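Local coordinates for secreted protein (Streptomyces lividans TK24, PDB 5LXZ) that probably acts as a secreted copper-radical oxidase of family AA5, built like galactose oxidase around a beta-propeller that holds a copper site, at residues L440-P443 and F448-V451; F310-N315 and A352-L357. The protein carries 1 engineered substitution. One frame throughout, in Å; residues are numbered along the deposited sequence.

Contact 1: L440-P443 and F448-V451; sequences LYHP and FERV
The shortest polar bond here ties the His-442 ring to the Glu-449 carboxylate, NE2 donating to OE1 over 2.7 Å. The oxygen lies almost in the imidazole plane and is approached on its anti lone pair, away from OE2, with ring and carboxylate planes only 27° apart. Glu-449 attains this position as an extended chain with CG anti to the backbone N (chi1 170°), its CB lying at the edge of the same ring. A charged carboxylate would probably polarise the NE2-H and favour a protonated ring. Alongside this link the backbones pair antiparallel: Leu-440 N gives to Glu-449 O, and Glu-449 N returns a bond of 2.8 Å to Leu-440 O, which also receives the CA-H of Phe-448. Strands 438-442 and 447-450 thus form the hairpin that closes a four-stranded antiparallel sheet, a blade of the kelch-type propeller, with 447-450 as its edge strand. On the face shared with Glu-449, Leu-440 meets Val-451 at about a right angle, CD1 lying 3.8 Å from CG1. The other face is aromatic. Tyr-441 turns its ring edge toward the face of Phe-448 in a T-shaped pair, planes at 74° and centroids 5.9 Å apart, while Phe-448 CE1 rests 3.7 Å from Tyr-441 CB. The phenol OH reaches on to Asn-446 OD1 in the turn of the hairpin.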
loop_
_atom_site.group_PDB
_atom_site.type_symbol
_atom_site.label_atom_id
_atom_site.label_comp_id
_atom_site.label_asym_id
_atom_site.label_seq_id
_atom_site.Cartn_x
_atom_site.Cartn_y
_atom_site.Cartn_z
ATOM N N LEU A 440 6.264 -16.940 10.691
ATOM C CA LEU A 440 7.537 -16.530 10.151
ATOM C C LEU A 440 7.839 -17.294 8.890
ATOM O O LEU A 440 7.824 -18.547 8.887
ATOM C CB LEU A 440 8.663 -16.715 11.171
ATOM C CG LEU A 440 8.617 -15.880 12.432
ATOM C CD1 LEU A 440 9.670 -16.370 13.397
ATOM C CD2 LEU A 440 8.780 -14.384 12.169
ATOM N N TYR A 441 8.106 -16.590 7.794
ATOM C CA TYR A 441 8.619 -17.198 6.567
ATOM C C TYR A 441 10.131 -17.203 6.663
ATOM O O TYR A 441 10.749 -16.200 7.023
ATOM C CB TYR A 441 8.201 -16.389 5.346
ATOM C CG TYR A 441 8.815 -16.912 4.088
ATOM C CD1 TYR A 441 8.450 -18.166 3.572
ATOM C CD2 TYR A 441 9.820 -16.219 3.439
ATOM C CE1 TYR A 441 9.085 -18.676 2.443
ATOM C CE2 TYR A 441 10.406 -16.695 2.303
ATOM C CZ TYR A 441 10.049 -17.939 1.804
ATOM O OH TYR A 441 10.679 -18.415 0.684
ATOM N N HIS A 442 10.730 -18.342 6.354
ATOM C CA HIS A 442 12.154 -18.505 6.406
ATOM C C HIS A 442 12.645 -18.704 4.973
ATOM O O HIS A 442 12.380 -19.750 4.393
ATOM C CB HIS A 442 12.456 -19.739 7.248
ATOM C CG HIS A 442 12.095 -19.580 8.688
ATOM N ND1 HIS A 442 12.800 -18.748 9.538
ATOM C CD2 HIS A 442 11.101 -20.118 9.420
ATOM C CE1 HIS A 442 12.257 -18.797 10.741
ATOM N NE2 HIS A 442 11.233 -19.630 10.700
ATOM N N PRO A 443 13.300 -17.695 4.366
ATOM C CA PRO A 443 13.718 -17.850 2.946
ATOM C C PRO A 443 14.706 -18.999 2.710
ATOM O O PRO A 443 14.696 -19.605 1.635
ATOM C CB PRO A 443 14.358 -16.501 2.592
ATOM C CG PRO A 443 13.831 -15.549 3.601
ATOM C CD PRO A 443 13.485 -16.315 4.850
ATOM N N PHE A 448 7.029 -21.800 6.122
ATOM C CA PHE A 448 6.421 -21.031 7.209
ATOM C C PHE A 448 6.542 -21.789 8.525
ATOM O O PHE A 448 6.426 -23.014 8.564
ATOM C CB PHE A 448 4.928 -20.839 6.973
ATOM C CG PHE A 448 4.569 -19.725 6.029
ATOM C CD1 PHE A 448 4.995 -18.444 6.270
ATOM C CD2 PHE A 448 3.665 -19.948 4.994
ATOM C CE1 PHE A 448 4.599 -17.403 5.438
ATOM C CE2 PHE A 448 3.275 -18.920 4.154
ATOM C CZ PHE A 448 3.733 -17.647 4.392
ATOM N N GLU A 449 6.758 -21.021 9.582
ATOM C CA GLU A 449 6.725 -21.496 10.969
ATOM C C GLU A 449 5.617 -20.707 11.639
ATOM O O GLU A 449 5.664 -19.489 11.658
ATOM C CB GLU A 449 8.061 -21.221 11.639
ATOM C CG GLU A 449 8.085 -21.457 13.140
ATOM C CD GLU A 449 9.356 -20.939 13.798
ATOM O OE1 GLU A 449 10.206 -20.316 13.128
ATOM O OE2 GLU A 449 9.503 -21.124 15.046
ATOM N N ARG A 450 4.607 -21.369 12.170
ATOM C CA ARG A 450 3.601 -20.698 12.949
ATOM C C ARG A 450 4.182 -20.170 14.264
ATOM O O ARG A 450 4.954 -20.848 14.944
ATOM C CB ARG A 450 2.481 -21.680 13.224
ATOM C CG ARG A 450 1.290 -21.049 13.811
ATOM C CD ARG A 450 0.287 -20.567 12.796
ATOM N NE ARG A 450 -0.851 -20.237 13.625
ATOM C CZ ARG A 450 -1.957 -20.929 13.796
ATOM N NH1 ARG A 450 -2.223 -22.010 13.068
ATOM N NH2 ARG A 450 -2.843 -20.488 14.662
ATOM N N VAL A 451 3.826 -18.947 14.599
ATOM C CA VAL A 451 4.237 -18.314 15.848
ATOM C C VAL A 451 2.997 -17.886 16.650
ATOM O O VAL A 451 1.914 -18.319 16.324
ATOM C CB VAL A 451 5.274 -17.212 15.624
ATOM C CG1 VAL A 451 6.578 -17.800 15.090
ATOM C CG2 VAL A 451 4.737 -16.064 14.720
#

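Contact 2: F310-N315 and A352-L357; sequences FYSGAN and ANTVLL
Ala-352 opens the contact with its carbonyl and its methyl, both set against Ala-314: CB of Ala-314 lies 3.6 Å from Ala-352 O, and the two CB atoms are 4.1 Å apart. The same Ala-352 O receives a bond of 2.7 Å from a water, which also gives a weak one to Asn-315 O and so bridges the two backbones. Asn-353 serves its own side, its OD1 accepting from Thr-354 N and its ND2 bonding Pro-408 O. Thr-354 then carries the main link, a hydrogen bond of 2.8 Å between its OG1 and Ser-312 OG in which either hydroxyl could be the donor. A chi1 of -51° sets Thr-354 OG1 opposite the carbonyl carbon and sends both branches across: CG2 lies alongside Ser-312 CB at 3.5 Å, while OG1 also touches the Ala-314 methyl. Ser-312 OG has a second task, accepting from Ala-314 N over 3.2 Å in a nearly straight bond. An alanine in place of Ser-312 is likely to leave both Thr-354 OG1 and the Ala-314 N-H, in this buried setting, without their mate. Further on, Leu-356 packs on Tyr-365 of its own sheet. Ser-312 closes an ST turn just after the second strand of a kelch blade, and the same hydroxyl ties that turn to the first strand of the next blade in the propeller.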
loop_
_atom_site.group_PDB
_atom_site.type_symbol
_atom_site.label_atom_id
_atom_site.label_comp_id
_atom_site.label_asym_id
_atom_site.label_seq_id
_atom_site.Cartn_x
_atom_site.Cartn_y
_atom_site.Cartn_z
ATOM N N PHE A 310 9.779 -3.445 -10.892
ATOM C CA PHE A 310 9.013 -4.636 -10.830
ATOM C C PHE A 310 7.643 -4.359 -10.278
ATOM O O PHE A 310 7.523 -3.797 -9.199
ATOM C CB PHE A 310 9.705 -5.682 -9.959
ATOM C CG PHE A 310 8.966 -6.999 -9.890
ATOM C CD1 PHE A 310 8.672 -7.682 -11.064
ATOM C CD2 PHE A 310 8.515 -7.500 -8.714
ATOM C CE1 PHE A 310 8.015 -8.897 -11.017
ATOM C CE2 PHE A 310 7.844 -8.733 -8.667
ATOM C CZ PHE A 310 7.607 -9.407 -9.815
ATOM N N TYR A 311 6.636 -4.731 -11.067
ATOM C CA TYR A 311 5.227 -4.702 -10.615
ATOM C C TYR A 311 4.876 -6.100 -10.260
ATOM O O TYR A 311 4.830 -6.975 -11.131
ATOM C CB TYR A 311 4.350 -4.172 -11.723
ATOM C CG TYR A 311 2.861 -4.288 -11.472
ATOM C CD1 TYR A 311 2.286 -3.807 -10.277
ATOM C CD2 TYR A 311 2.014 -4.821 -12.413
ATOM C CE1 TYR A 311 0.917 -3.884 -10.059
ATOM C CE2 TYR A 311 0.659 -4.832 -12.221
ATOM C CZ TYR A 311 0.109 -4.372 -11.039
ATOM O OH TYR A 311 -1.236 -4.344 -10.794
ATOM N N SER A 312 4.506 -6.320 -8.997
ATOM C CA SER A 312 4.253 -7.671 -8.528
ATOM C C SER A 312 2.844 -8.130 -8.913
ATOM O O SER A 312 2.568 -9.315 -8.773
ATOM C CB SER A 312 4.398 -7.767 -7.019
ATOM O OG SER A 312 3.296 -7.137 -6.375
ATOM N N GLY A 313 1.989 -7.226 -9.336
ATOM C CA GLY A 313 0.581 -7.497 -9.563
ATOM C C GLY A 313 -0.313 -7.136 -8.387
ATOM O O GLY A 313 -1.519 -6.951 -8.575
ATOM N N ALA A 314 0.248 -6.995 -7.193
ATOM C CA ALA A 314 -0.551 -6.639 -6.012
ATOM C C ALA A 314 -1.004 -5.205 -6.131
ATOM O O ALA A 314 -0.246 -4.349 -6.628
ATOM C CB ALA A 314 0.253 -6.824 -4.729
ATOM N N ASN A 315 -2.237 -4.936 -5.735
ATOM C CA ASN A 315 -2.823 -3.605 -5.916
ATOM C C ASN A 315 -4.077 -3.497 -5.076
ATOM O O ASN A 315 -4.541 -4.489 -4.574
ATOM C CB ASN A 315 -3.198 -3.369 -7.398
ATOM C CG ASN A 315 -4.345 -4.241 -7.869
ATOM O OD1 ASN A 315 -5.485 -3.837 -7.806
ATOM N ND2 ASN A 315 -4.050 -5.474 -8.268
ATOM N N ALA A 352 -3.345 -8.239 -1.800
ATOM C CA ALA A 352 -2.196 -9.057 -1.503
ATOM C C ALA A 352 -1.045 -8.198 -0.992
ATOM O O ALA A 352 -0.970 -7.008 -1.328
ATOM C CB ALA A 352 -1.758 -9.779 -2.747
ATOM N N ASN A 353 -0.146 -8.779 -0.225
ATOM C CA ASN A 353 1.057 -8.087 0.165
ATOM C C ASN A 353 2.182 -8.517 -0.754
ATOM O O ASN A 353 2.133 -9.595 -1.383
ATOM C CB ASN A 353 1.346 -8.293 1.663
ATOM C CG ASN A 353 2.020 -7.101 2.287
ATOM O OD1 ASN A 353 2.935 -6.522 1.664
ATOM N ND2 ASN A 353 1.589 -6.676 3.436
ATOM N N THR A 354 3.240 -7.704 -0.808
ATOM C CA THR A 354 4.419 -7.969 -1.599
ATOM C C THR A 354 5.626 -7.613 -0.758
ATOM O O THR A 354 5.638 -6.527 -0.163
ATOM C CB THR A 354 4.486 -7.092 -2.849
ATOM O OG1 THR A 354 3.252 -7.171 -3.573
ATOM C CG2 THR A 354 5.626 -7.512 -3.735
ATOM N N VAL A 355 6.629 -8.477 -0.780
ATOM C CA VAL A 355 7.895 -8.239 -0.073
ATOM C C VAL A 355 9.041 -8.575 -0.975
ATOM O O VAL A 355 9.028 -9.637 -1.624
ATOM C CB VAL A 355 7.977 -9.123 1.210
ATOM C CG1 VAL A 355 9.281 -8.939 1.921
ATOM C CG2 VAL A 355 6.865 -8.759 2.174
ATOM N N LEU A 356 10.045 -7.697 -0.973
ATOM C CA LEU A 356 11.363 -8.002 -1.532
ATOM C C LEU A 356 12.082 -8.793 -0.446
ATOM O O LEU A 356 12.378 -8.239 0.613
ATOM C CB LEU A 356 12.090 -6.734 -1.926
ATOM C CG LEU A 356 13.541 -6.877 -2.363
ATOM C CD1 LEU A 356 13.750 -7.948 -3.403
ATOM C CD2 LEU A 356 14.002 -5.539 -2.881
ATOM N N LEU A 357 12.211 -10.097 -0.636
ATOM C CA LEU A 357 12.739 -10.949 0.410
ATOM C C LEU A 357 14.153 -10.602 0.785
ATOM O O LEU A 357 14.922 -10.128 -0.044
ATOM C CB LEU A 357 12.690 -12.417 0.006
ATOM C CG LEU A 357 11.298 -12.977 -0.243
ATOM C CD1 LEU A 357 11.424 -14.374 -0.851
ATOM C CD2 LEU A 357 10.486 -13.034 1.034
HETATM O O HOH W 1 -2.404 -5.003 -2.523
#

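How the contacts relate
Contact 2 comes first along the chain and closes before contact 1 opens, so the two stand in series. Their centres lie 18 Å apart. Contact 2 joins two successive four-stranded sheets, one running from strand 301-303 to strand 337-339, the other from strand 353-356 to strand 395-397, and sits about 10 Å from the centre of the chain. Contact 1 stays within the following sheet, from strand 409-412 to strand 447-450, its centre about 22 Å from that of the chain. The middle blade, which supplies one side of contact 2, also packs against contact 1: Leu-357 CD2 lies 3.9 Å from Tyr-441 CE2, and Tyr-441 also rests on Ile-385. Pairing inside blades and packing between them together build the propeller.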